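Local coordinates for protein endonuclease 8-like L720 (Acanthamoeba polyphaga mimivirus, PDB 4MB7) that belongs to the endonuclease VIII-like (Fpg/Nei) family and combines beta sheets with a helical H2TH domain and a zinc-binding module, at residues N160-E165 with L171-Y176; T168-L171 with Y176-G179; A188-K193 with L246-H251; Y226-R229 with E234-P237. All coordinates share one frame; numbering follows the deposited sequence.

Interaction 1. Residues N160-E165 with L171-Y176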
loop_
_atom_site.group_PDB
_atom_site.type_symbol
_atom_site.label_atom_id
_atom_site.label_comp_id
_atom_site.label_asym_id
_atom_site.label_seq_id
_atom_site.Cartn_x
_atom_site.Cartn_y
_atom_site.Cartn_z
ATOM N N ASN A 160 -14.174 -7.787 16.468
ATOM C CA ASN A 160 -14.359 -8.760 17.537
ATOM C C ASN A 160 -13.053 -9.445 17.930
ATOM O O ASN A 160 -12.824 -9.738 19.102
ATOM C CB ASN A 160 -15.399 -9.806 17.134
ATOM N N ILE A 161 -12.198 -9.694 16.942
ATOM C CA ILE A 161 -10.924 -10.368 17.172
ATOM C C ILE A 161 -9.903 -9.457 17.856
ATOM O O ILE A 161 -9.250 -9.857 18.820
ATOM C CB ILE A 161 -10.332 -10.914 15.852
ATOM C CG1 ILE A 161 -11.218 -12.030 15.294
ATOM C CG2 ILE A 161 -8.916 -11.423 16.065
ATOM C CD1 ILE A 161 -10.713 -12.623 13.995
ATOM N N HIS A 162 -9.775 -8.231 17.358
ATOM C CA HIS A 162 -8.788 -7.289 17.881
ATOM C C HIS A 162 -9.413 -6.259 18.817
ATOM O O HIS A 162 -9.015 -5.093 18.826
ATOM C CB HIS A 162 -8.077 -6.578 16.729
ATOM C CG HIS A 162 -7.331 -7.502 15.817
ATOM N ND1 HIS A 162 -5.970 -7.701 15.911
ATOM C CD2 HIS A 162 -7.755 -8.281 14.796
ATOM C CE1 HIS A 162 -5.589 -8.563 14.985
ATOM N NE2 HIS A 162 -6.654 -8.931 14.296
ATOM N N SER A 163 -10.384 -6.699 19.610
ATOM C CA SER A 163 -11.126 -5.806 20.495
ATOM C C SER A 163 -10.253 -5.152 21.566
ATOM O O SER A 163 -10.566 -4.065 22.050
ATOM C CB SER A 163 -12.281 -6.559 21.160
ATOM O OG SER A 163 -11.803 -7.663 21.910
ATOM N N SER A 164 -9.154 -5.808 21.921
ATOM C CA SER A 164 -8.333 -5.366 23.046
ATOM C C SER A 164 -7.265 -4.330 22.687
ATOM O O SER A 164 -6.762 -3.630 23.564
ATOM C CB SER A 164 -7.682 -6.569 23.735
ATOM N N GLU A 165 -6.913 -4.229 21.409
ATOM C CA GLU A 165 -5.849 -3.311 21.006
ATOM C C GLU A 165 -6.365 -1.901 20.730
ATOM O O GLU A 165 -7.560 -1.695 20.522
ATOM C CB GLU A 165 -5.082 -3.851 19.795
ATOM C CG GLU A 165 -5.907 -3.992 18.529
ATOM C CD GLU A 165 -5.075 -4.465 17.352
ATOM O OE1 GLU A 165 -3.881 -4.770 17.552
ATOM O OE2 GLU A 165 -5.611 -4.530 16.225
ATOM N N LEU A 171 -6.124 0.158 12.814
ATOM C CA LEU A 171 -6.213 0.862 11.536
ATOM C C LEU A 171 -5.011 0.570 10.646
ATOM O O LEU A 171 -5.063 0.776 9.433
ATOM C CB LEU A 171 -6.341 2.371 11.751
ATOM C CG LEU A 171 -7.660 2.879 12.338
ATOM C CD1 LEU A 171 -7.647 4.395 12.413
ATOM C CD2 LEU A 171 -8.843 2.386 11.520
ATOM N N LEU A 172 -3.932 0.091 11.255
ATOM C CA LEU A 172 -2.713 -0.232 10.522
ATOM C C LEU A 172 -2.615 -1.724 10.209
ATOM O O LEU A 172 -1.644 -2.175 9.602
ATOM C CB LEU A 172 -1.487 0.227 11.308
ATOM C CG LEU A 172 -1.294 1.740 11.409
ATOM C CD1 LEU A 172 -0.248 2.082 12.457
ATOM C CD2 LEU A 172 -0.903 2.308 10.054
ATOM N N ASP A 173 -3.622 -2.483 10.629
ATOM C CA ASP A 173 -3.678 -3.912 10.339
ATOM C C ASP A 173 -3.932 -4.115 8.849
ATOM O O ASP A 173 -4.982 -3.731 8.332
ATOM C CB ASP A 173 -4.781 -4.579 11.167
ATOM C CG ASP A 173 -4.679 -6.096 11.172
ATOM O OD1 ASP A 173 -4.728 -6.689 12.271
ATOM O OD2 ASP A 173 -4.562 -6.699 10.085
ATOM N N GLN A 174 -2.971 -4.728 8.164
ATOM C CA GLN A 174 -3.029 -4.856 6.709
ATOM C C GLN A 174 -3.942 -5.976 6.227
ATOM O O GLN A 174 -4.145 -6.145 5.025
ATOM C CB GLN A 174 -1.621 -5.018 6.126
ATOM C CG GLN A 174 -0.758 -3.785 6.312
ATOM C CD GLN A 174 -1.404 -2.541 5.730
ATOM O OE1 GLN A 174 -1.682 -2.476 4.533
ATOM N NE2 GLN A 174 -1.657 -1.551 6.579
ATOM N N GLU A 175 -4.491 -6.740 7.163
ATOM C CA GLU A 175 -5.479 -7.747 6.811
ATOM C C GLU A 175 -6.853 -7.097 6.658
ATOM O O GLU A 175 -7.656 -7.509 5.821
ATOM C CB GLU A 175 -5.530 -8.850 7.869
ATOM C CG GLU A 175 -6.587 -9.908 7.605
ATOM C CD GLU A 175 -6.525 -11.057 8.591
ATOM O OE1 GLU A 175 -5.557 -11.114 9.378
ATOM O OE2 GLU A 175 -7.444 -11.903 8.577
ATOM N N TYR A 176 -7.104 -6.064 7.456
ATOM C CA TYR A 176 -8.418 -5.424 7.491
ATOM C C TYR A 176 -8.453 -4.052 6.820
ATOM O O TYR A 176 -9.482 -3.642 6.285
ATOM C CB TYR A 176 -8.928 -5.343 8.932
ATOM C CG TYR A 176 -9.158 -6.706 9.537
ATOM C CD1 TYR A 176 -10.316 -7.419 9.259
ATOM C CD2 TYR A 176 -8.211 -7.292 10.367
ATOM C CE1 TYR A 176 -10.529 -8.671 9.793
ATOM C CE2 TYR A 176 -8.418 -8.545 10.911
ATOM C CZ TYR A 176 -9.580 -9.229 10.621
ATOM O OH TYR A 176 -9.795 -10.477 11.157
#
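His162 and Asp173 meet through the imidazole face: carboxylate oxygen OD1 of Asp173 lies over one face of the ring, 3.4 Å from CE1 of His162. The ring and carboxylate planes stand 81° apart, and no hydrogen bond joins the two residues. Tyr176 approaches the same imidazole, its CE2 lying 3.8 Å from NE2 of His162. The two rings are steeply inclined, with 75° between their planes, but meet obliquely. Ile161 adds the outermost touch, its CD1 reaching OH of Tyr176 at 3.7 Å with the two side chains nearly perpendicular.

Behind this first shell, the carboxylate of Asp173 is steadied by its own loop. With CG anti to the backbone N (chi1 -166°), it directs OD2 onto the backbone N of Glu175 at 2.9 Å, an Asx turn, while OD1 meets the imidazole. Glu175 in turn lays its CG against one face of the Tyr176 ring, whose plane is further supported by stacking with His154. The carboxylate of Glu165 lies near that of Asp173, with OE2 4.6 Å from OD1; the two acids, if both charged, would repel each other, and a protonated His162 beside them could offset this. Gln174 ties the loop to what follows, donating from NE2 to Leu172 O and Val180 O and accepting at OE1 from Gly179 N.

His162 is where the chain leaves helix 148-161 and starts a type I beta turn ending at Glu165. The contact thus joins that turn to the loop between helices 167-171 and 182-191, which probably corresponds to the linker of the helix-two-turns-helix (H2TH) motif.

Interaction 2. Residues T168-L171 with Y176-G179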
loop_
_atom_site.group_PDB
_atom_site.type_symbol
_atom_site.label_atom_id
_atom_site.label_comp_id
_atom_site.label_asym_id
_atom_site.label_seq_id
_atom_site.Cartn_x
_atom_site.Cartn_y
_atom_site.Cartn_z
ATOM N N THR A 168 -5.304 2.844 16.683
ATOM C CA THR A 168 -4.196 3.076 15.757
ATOM C C THR A 168 -3.595 1.762 15.255
ATOM O O THR A 168 -3.324 1.610 14.062
ATOM C CB THR A 168 -3.091 3.952 16.388
ATOM O OG1 THR A 168 -3.523 5.317 16.426
ATOM C CG2 THR A 168 -1.802 3.870 15.575
ATOM N N ASP A 169 -3.421 0.806 16.159
ATOM C CA ASP A 169 -2.903 -0.508 15.815
ATOM C C ASP A 169 -3.833 -1.224 14.857
ATOM O O ASP A 169 -3.389 -1.856 13.919
ATOM C CB ASP A 169 -2.727 -1.371 17.064
ATOM C CG ASP A 169 -1.392 -1.153 17.750
ATOM O OD1 ASP A 169 -0.545 -0.408 17.219
ATOM O OD2 ASP A 169 -1.191 -1.738 18.835
ATOM N N PHE A 170 -5.132 -1.118 15.103
ATOM C CA PHE A 170 -6.127 -1.791 14.277
ATOM C C PHE A 170 -6.241 -1.165 12.886
ATOM O O PHE A 170 -6.426 -1.874 11.897
ATOM C CB PHE A 170 -7.489 -1.804 14.977
ATOM C CG PHE A 170 -8.536 -2.595 14.250
ATOM C CD1 PHE A 170 -8.340 -3.935 13.967
ATOM C CD2 PHE A 170 -9.726 -2.001 13.863
ATOM C CE1 PHE A 170 -9.303 -4.668 13.302
ATOM C CE2 PHE A 170 -10.695 -2.729 13.198
ATOM C CZ PHE A 170 -10.485 -4.064 12.918
ATOM N N LEU A 171 -6.124 0.158 12.814
ATOM C CA LEU A 171 -6.213 0.862 11.536
ATOM C C LEU A 171 -5.011 0.570 10.646
ATOM O O LEU A 171 -5.063 0.776 9.433
ATOM C CB LEU A 171 -6.341 2.371 11.751
ATOM C CG LEU A 171 -7.660 2.879 12.338
ATOM C CD1 LEU A 171 -7.647 4.395 12.413
ATOM C CD2 LEU A 171 -8.843 2.386 11.520
ATOM N N TYR A 176 -7.104 -6.064 7.456
ATOM C CA TYR A 176 -8.418 -5.424 7.491
ATOM C C TYR A 176 -8.453 -4.052 6.820
ATOM O O TYR A 176 -9.482 -3.642 6.285
ATOM C CB TYR A 176 -8.928 -5.343 8.932
ATOM C CG TYR A 176 -9.158 -6.706 9.537
ATOM C CD1 TYR A 176 -10.316 -7.419 9.259
ATOM C CD2 TYR A 176 -8.211 -7.292 10.367
ATOM C CE1 TYR A 176 -10.529 -8.671 9.793
ATOM C CE2 TYR A 176 -8.418 -8.545 10.911
ATOM C CZ TYR A 176 -9.580 -9.229 10.621
ATOM O OH TYR A 176 -9.795 -10.477 11.157
ATOM N N PHE A 177 -7.326 -3.347 6.848
ATOM C CA PHE A 177 -7.209 -2.067 6.158
ATOM C C PHE A 177 -5.990 -2.041 5.236
ATOM O O PHE A 177 -5.091 -1.219 5.423
ATOM C CB PHE A 177 -7.118 -0.918 7.165
ATOM C CG PHE A 177 -8.347 -0.754 8.014
ATOM C CD1 PHE A 177 -8.464 -1.415 9.226
ATOM C CD2 PHE A 177 -9.385 0.068 7.602
ATOM C CE1 PHE A 177 -9.593 -1.264 10.010
ATOM C CE2 PHE A 177 -10.518 0.225 8.382
ATOM C CZ PHE A 177 -10.620 -0.442 9.588
ATOM N N PRO A 178 -5.957 -2.934 4.231
ATOM C CA PRO A 178 -4.787 -2.976 3.349
ATOM C C PRO A 178 -4.621 -1.670 2.573
ATOM O O PRO A 178 -5.540 -1.248 1.874
ATOM C CB PRO A 178 -5.107 -4.132 2.396
ATOM C CG PRO A 178 -6.593 -4.223 2.395
ATOM C CD PRO A 178 -7.022 -3.850 3.782
ATOM N N GLY A 179 -3.462 -1.037 2.712
ATOM C CA GLY A 179 -3.190 0.211 2.023
ATOM C C GLY A 179 -3.120 1.394 2.966
ATOM O O GLY A 179 -2.496 2.411 2.661
#
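The ring of Phe177 has CD2 of Leu171 over one face and CE2 of Phe170 at its edge, in plane. The methyl makes a CH-pi contact, 4.1 Å from the centroid of the Phe177 ring and displaced toward its rim. Phe170 presents a face in return: CE1 of Phe177 comes over it, 3.7 Å from CE2 of Phe170. This pair is T-shaped (edge-to-face), with centroids 5.5 Å apart and planes at 88°. Tyr176 meets Phe170 obliquely, its CD2 lying 4.1 Å from CE1 of Phe170 with 39° between the ring planes, which completes an aromatic cluster of Phe170, Tyr176 and Phe177.

Phe170 reaches both partners because its ring swings opposite the backbone N (chi1 -174°), carrying it from the helix across to the loop. Phe177 also packs on the backbone of Phe170 and Leu171. Its CD1 is 3.4 Å from Phe170 O and its CB 3.5 Å from Leu171 O, so that one carbonyl oxygen lies alongside the ring and the other beside the carbon that carries it. No hydrogen bond crosses between the segments, which are held by apolar and aromatic packing.

All four touching residues are buried. Helix 148-161 contributes Leu155 to both Phe170 and Phe177, and Ile159 to Phe170, whereas Leu171 packs on Gln185 and Leu189 of helix 182-191. The cluster therefore lies where short helix 167-171 and the loop that follows it meet helix 148-161, with helix 182-191 adjoining through Leu171.

Interaction 3. Residues A188-K193 with L246-H251. With ZN (zinc ion), chain B.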
loop_
_atom_site.group_PDB
_atom_site.type_symbol
_atom_site.label_atom_id
_atom_site.label_comp_id
_atom_site.label_asym_id
_atom_site.label_seq_id
_atom_site.Cartn_x
_atom_site.Cartn_y
_atom_site.Cartn_z
ATOM N N ALA A 188 -7.491 10.447 9.797
ATOM C CA ALA A 188 -8.858 9.960 9.939
ATOM C C ALA A 188 -9.320 10.052 11.389
ATOM O O ALA A 188 -10.459 10.428 11.665
ATOM C CB ALA A 188 -8.967 8.534 9.441
ATOM N N LEU A 189 -8.428 9.705 12.310
ATOM C CA LEU A 189 -8.750 9.738 13.731
ATOM C C LEU A 189 -9.055 11.153 14.212
ATOM O O LEU A 189 -9.941 11.352 15.044
ATOM C CB LEU A 189 -7.630 9.108 14.560
ATOM C CG LEU A 189 -7.613 7.577 14.558
ATOM C CD1 LEU A 189 -6.377 7.042 15.261
ATOM C CD2 LEU A 189 -8.879 7.024 15.198
ATOM N N TYR A 190 -8.329 12.136 13.685
ATOM C CA TYR A 190 -8.615 13.524 14.022
ATOM C C TYR A 190 -9.934 13.978 13.409
ATOM O O TYR A 190 -10.705 14.698 14.038
ATOM C CB TYR A 190 -7.495 14.465 13.573
ATOM C CG TYR A 190 -7.865 15.912 13.796
ATOM C CD1 TYR A 190 -7.844 16.460 15.072
ATOM C CD2 TYR A 190 -8.270 16.721 12.741
ATOM C CE1 TYR A 190 -8.199 17.773 15.292
ATOM C CE2 TYR A 190 -8.628 18.042 12.953
ATOM C CZ TYR A 190 -8.589 18.560 14.232
ATOM O OH TYR A 190 -8.941 19.871 14.460
ATOM N N ASP A 191 -10.175 13.555 12.174
ATOM C CA ASP A 191 -11.390 13.914 11.449
ATOM C C ASP A 191 -12.635 13.410 12.182
ATOM O O ASP A 191 -13.704 14.015 12.098
ATOM C CB ASP A 191 -11.336 13.334 10.033
ATOM C CG ASP A 191 -12.358 13.956 9.102
ATOM O OD1 ASP A 191 -12.763 15.112 9.342
ATOM O OD2 ASP A 191 -12.745 13.290 8.119
ATOM N N CYS A 192 -12.483 12.306 12.906
ATOM C CA CYS A 192 -13.597 11.691 13.616
ATOM C C CYS A 192 -13.538 11.936 15.121
ATOM O O CYS A 192 -14.324 11.362 15.874
ATOM C CB CYS A 192 -13.640 10.188 13.337
ATOM S SG CYS A 192 -13.781 9.766 11.586
ATOM N N LYS A 193 -12.602 12.780 15.548
ATOM C CA LYS A 193 -12.457 13.151 16.957
ATOM C C LYS A 193 -12.297 11.939 17.871
ATOM O O LYS A 193 -12.876 11.885 18.955
ATOM C CB LYS A 193 -13.641 14.013 17.410
ATOM C CG LYS A 193 -13.674 15.392 16.769
ATOM C CD LYS A 193 -15.022 16.073 16.961
ATOM C CE LYS A 193 -15.377 16.208 18.433
ATOM N NZ LYS A 193 -14.391 17.033 19.189
ATOM N N LEU A 246 0.018 22.723 15.997
ATOM C CA LEU A 246 -1.296 23.192 16.417
ATOM C C LEU A 246 -2.401 22.619 15.534
ATOM O O LEU A 246 -2.322 22.678 14.314
ATOM C CB LEU A 246 -1.360 24.716 16.372
ATOM C CG LEU A 246 -0.850 25.486 17.590
ATOM C CD1 LEU A 246 -1.564 25.071 18.859
ATOM C CD2 LEU A 246 0.648 25.271 17.730
ATOM N N CYS A 247 -3.447 22.095 16.161
ATOM C CA CYS A 247 -4.611 21.616 15.424
ATOM C C CYS A 247 -5.271 22.829 14.767
ATOM O O CYS A 247 -5.038 23.960 15.195
ATOM C CB CYS A 247 -5.583 20.890 16.359
ATOM S SG CYS A 247 -6.805 21.950 17.163
ATOM N N PRO A 248 -6.081 22.608 13.717
ATOM C CA PRO A 248 -6.674 23.755 13.016
ATOM C C PRO A 248 -7.605 24.612 13.881
ATOM O O PRO A 248 -7.980 25.702 13.454
ATOM C CB PRO A 248 -7.450 23.105 11.860
ATOM C CG PRO A 248 -7.618 21.679 12.251
ATOM C CD PRO A 248 -6.410 21.333 13.059
ATOM N N LEU A 249 -7.965 24.135 15.068
ATOM C CA LEU A 249 -8.746 24.942 16.001
ATOM C C LEU A 249 -7.839 25.818 16.862
ATOM O O LEU A 249 -8.276 26.834 17.403
ATOM C CB LEU A 249 -9.640 24.066 16.883
ATOM C CG LEU A 249 -10.855 23.435 16.200
ATOM C CD1 LEU A 249 -11.743 22.734 17.219
ATOM C CD2 LEU A 249 -11.639 24.487 15.431
ATOM N N GLY A 250 -6.578 25.414 16.988
ATOM C CA GLY A 250 -5.595 26.200 17.712
ATOM C C GLY A 250 -5.033 25.531 18.952
ATOM O O GLY A 250 -4.254 26.135 19.687
ATOM N N HIS A 251 -5.422 24.284 19.191
ATOM C CA HIS A 251 -4.949 23.557 20.361
ATOM C C HIS A 251 -3.537 23.027 20.145
ATOM O O HIS A 251 -3.134 22.754 19.016
ATOM C CB HIS A 251 -5.879 22.389 20.684
ATOM C CG HIS A 251 -7.330 22.758 20.708
ATOM N ND1 HIS A 251 -8.310 21.952 20.173
ATOM C CD2 HIS A 251 -7.966 23.845 21.205
ATOM C CE1 HIS A 251 -9.487 22.525 20.336
ATOM N NE2 HIS A 251 -9.308 23.676 20.960
HETATM ZN ZN ZN B . -7.746 20.643 18.724
#
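The first torsion of Tyr190 (chi1 174°) points its ring away from the backbone N, out from the last turn of helix 182-191, and sends the hydroxyl to the zinc-binding loop. There it meets Pro248 head-on: OH of Tyr190 lies 3.1 Å from CG of Pro248, a tight contact. The ring carbon CZ of Tyr190 is 3.7 Å from CD of the same proline, and CB of Cys247 lies 4.0 Å from the tyrosine OH.

Cys247 has its SG between the backbone N and the carbonyl carbon (chi1 88°), and in this position the sulfur binds zinc at 2.2 Å. ND1 of His251 coordinates the same ion at 2.0 Å, with CB of Leu249 lying over one face of the imidazole, toward its rim. Cys268 and Cys271 complete the site of three cysteines and one histidine. A type I beta turn from Cys247 to Gly250 brings the two ligands together, while Lys193 closes the helix with a Schellman motif and donates from NZ to Cys271 O.

Besides the metal, the sulfur of Cys247 accepts the backbone N-H of His251 at 3.4 Å and, weakly, that of Leu249. Such N-H donors probably temper the negative charge expected on a zinc-bound thiolate, whereas the tyrosine adds close packing beside the site.

Interaction 4. Residues Y226-R229 with E234-P237. With SO4 (sulfate ion), chain C.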
loop_
_atom_site.group_PDB
_atom_site.type_symbol
_atom_site.label_atom_id
_atom_site.label_comp_id
_atom_site.label_asym_id
_atom_site.label_seq_id
_atom_site.Cartn_x
_atom_site.Cartn_y
_atom_site.Cartn_z
ATOM N N TYR A 226 -3.506 14.327 -6.894
ATOM C CA TYR A 226 -2.637 13.774 -7.926
ATOM C C TYR A 226 -3.165 14.087 -9.320
ATOM O O TYR A 226 -2.398 14.428 -10.222
ATOM C CB TYR A 226 -2.491 12.260 -7.746
ATOM C CG TYR A 226 -2.050 11.533 -8.998
ATOM C CD1 TYR A 226 -0.728 11.581 -9.422
ATOM C CD2 TYR A 226 -2.954 10.796 -9.753
ATOM C CE1 TYR A 226 -0.321 10.917 -10.565
ATOM C CE2 TYR A 226 -2.556 10.130 -10.897
ATOM C CZ TYR A 226 -1.238 10.194 -11.298
ATOM O OH TYR A 226 -0.835 9.532 -12.435
ATOM N N LYS A 227 -4.479 13.963 -9.489
ATOM C CA LYS A 227 -5.119 14.251 -10.769
ATOM C C LYS A 227 -4.939 15.716 -11.158
ATOM O O LYS A 227 -4.823 16.045 -12.339
ATOM C CB LYS A 227 -6.605 13.896 -10.720
ATOM C CG LYS A 227 -6.882 12.410 -10.565
ATOM C CD LYS A 227 -6.305 11.622 -11.729
ATOM N N PHE A 228 -4.919 16.590 -10.156
ATOM C CA PHE A 228 -4.683 18.012 -10.382
ATOM C C PHE A 228 -3.250 18.271 -10.834
ATOM O O PHE A 228 -3.018 18.987 -11.809
ATOM C CB PHE A 228 -4.981 18.811 -9.112
ATOM C CG PHE A 228 -6.378 19.357 -9.055
ATOM C CD1 PHE A 228 -7.469 18.504 -9.010
ATOM C CD2 PHE A 228 -6.601 20.722 -9.043
ATOM C CE1 PHE A 228 -8.756 19.006 -8.958
ATOM C CE2 PHE A 228 -7.884 21.230 -8.990
ATOM C CZ PHE A 228 -8.964 20.371 -8.948
ATOM N N ARG A 229 -2.305 17.666 -10.137
ATOM C CA ARG A 229 -0.898 17.833 -10.440
ATOM C C ARG A 229 -0.598 17.347 -11.845
ATOM O O ARG A 229 0.196 17.941 -12.547
ATOM C CB ARG A 229 -0.047 17.071 -9.433
ATOM C CG ARG A 229 -0.091 17.675 -8.047
ATOM C CD ARG A 229 0.987 17.107 -7.151
ATOM N NE ARG A 229 0.837 15.677 -6.919
ATOM C CZ ARG A 229 0.078 15.134 -5.969
ATOM N NH1 ARG A 229 -0.624 15.900 -5.147
ATOM N NH2 ARG A 229 0.030 13.817 -5.846
ATOM N N GLU A 234 -2.698 22.993 -8.983
ATOM C CA GLU A 234 -2.452 22.749 -7.567
ATOM C C GLU A 234 -3.768 22.603 -6.814
ATOM O O GLU A 234 -4.614 23.496 -6.836
ATOM C CB GLU A 234 -1.605 23.866 -6.954
ATOM C CG GLU A 234 -1.464 23.776 -5.440
ATOM C CD GLU A 234 -0.816 22.481 -4.981
ATOM O OE1 GLU A 234 -1.262 21.921 -3.956
ATOM O OE2 GLU A 234 0.143 22.028 -5.641
ATOM N N PHE A 235 -3.933 21.465 -6.147
ATOM C CA PHE A 235 -5.173 21.157 -5.447
ATOM C C PHE A 235 -5.268 21.898 -4.116
ATOM O O PHE A 235 -6.352 22.297 -3.696
ATOM C CB PHE A 235 -5.293 19.646 -5.237
ATOM C CG PHE A 235 -6.621 19.208 -4.686
ATOM C CD1 PHE A 235 -7.790 19.461 -5.382
ATOM C CD2 PHE A 235 -6.695 18.525 -3.483
ATOM C CE1 PHE A 235 -9.015 19.054 -4.879
ATOM C CE2 PHE A 235 -7.914 18.112 -2.978
ATOM C CZ PHE A 235 -9.076 18.378 -3.677
ATOM N N GLY A 236 -4.128 22.087 -3.459
ATOM C CA GLY A 236 -4.096 22.755 -2.171
ATOM C C GLY A 236 -3.880 21.776 -1.033
ATOM O O GLY A 236 -4.015 20.567 -1.220
ATOM N N PRO A 237 -3.546 22.292 0.159
ATOM C CA PRO A 237 -3.268 21.440 1.321
ATOM C C PRO A 237 -4.506 20.677 1.782
ATOM O O PRO A 237 -5.621 21.185 1.658
ATOM C CB PRO A 237 -2.825 22.442 2.391
ATOM C CG PRO A 237 -3.449 23.730 1.984
ATOM C CD PRO A 237 -3.446 23.724 0.486
HETATM S S SO4 C . 3.066 13.197 -8.544
HETATM O O1 SO4 C . 2.469 14.178 -9.469
HETATM O O2 SO4 C . 4.496 13.518 -8.392
HETATM O O3 SO4 C . 2.397 13.322 -7.233
HETATM O O4 SO4 C . 2.927 11.840 -9.095
#
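Phe235 turns the edge of its ring onto the face of Phe228, placing CD1 above the ring centre, 3.7 Å from CE1 of Phe228. The pair is edge-to-face, though well short of perpendicular, with planes at 61° and centroids 4.9 Å apart. A chi1 of -172° turns the Phe235 ring so that its edge meets Phe228, whose own chi1 of -94° is well away from a staggered value. CB of Phe235 also sits 4.0 Å from CB of Phe228, so the contact begins at the roots of both side chains. Glu234 curls forward, and its OE1 accepts the backbone N of Gly236 at 2.9 Å on the anti side of the carboxylate.

Arg229 bends at chi3, laying one guanidinium face over CA of Tyr226 and turning an edge to a sulfate ion. Both NE and NH2 of Arg229 donate to O3 of the sulfate at 2.8 Å, and NE also reaches O1 weakly. Lys12 and Arg5 bind the same anion.

The chain here doubles back after helix 205-230, with Phe235 packing against Leu221, Glu224 and Ser225 of that helix. Tyr226 faces helix 5-13, touching Ile8 and Lys12.

Overall arrangement
Interactions 1 and 2 form one continuous region, with centres 7 Å apart and Leu171 and Tyr176 in common; CB of His162 packs 3.8 Å from CD1 of Phe170. Interaction 3 joins them through Leu189, whose CG lies 3.8 Å from CD1 of Leu171, although its centre is about 20 Å from that of interaction 2. The two helices of the probable H2TH motif thereby connect the aromatic cluster to the zinc site. Interaction 4 stands apart at the far end of helix 205-230, its nearest atoms about 11 Å from interaction 3. It falls, along the chain, between the two segments of interaction 3.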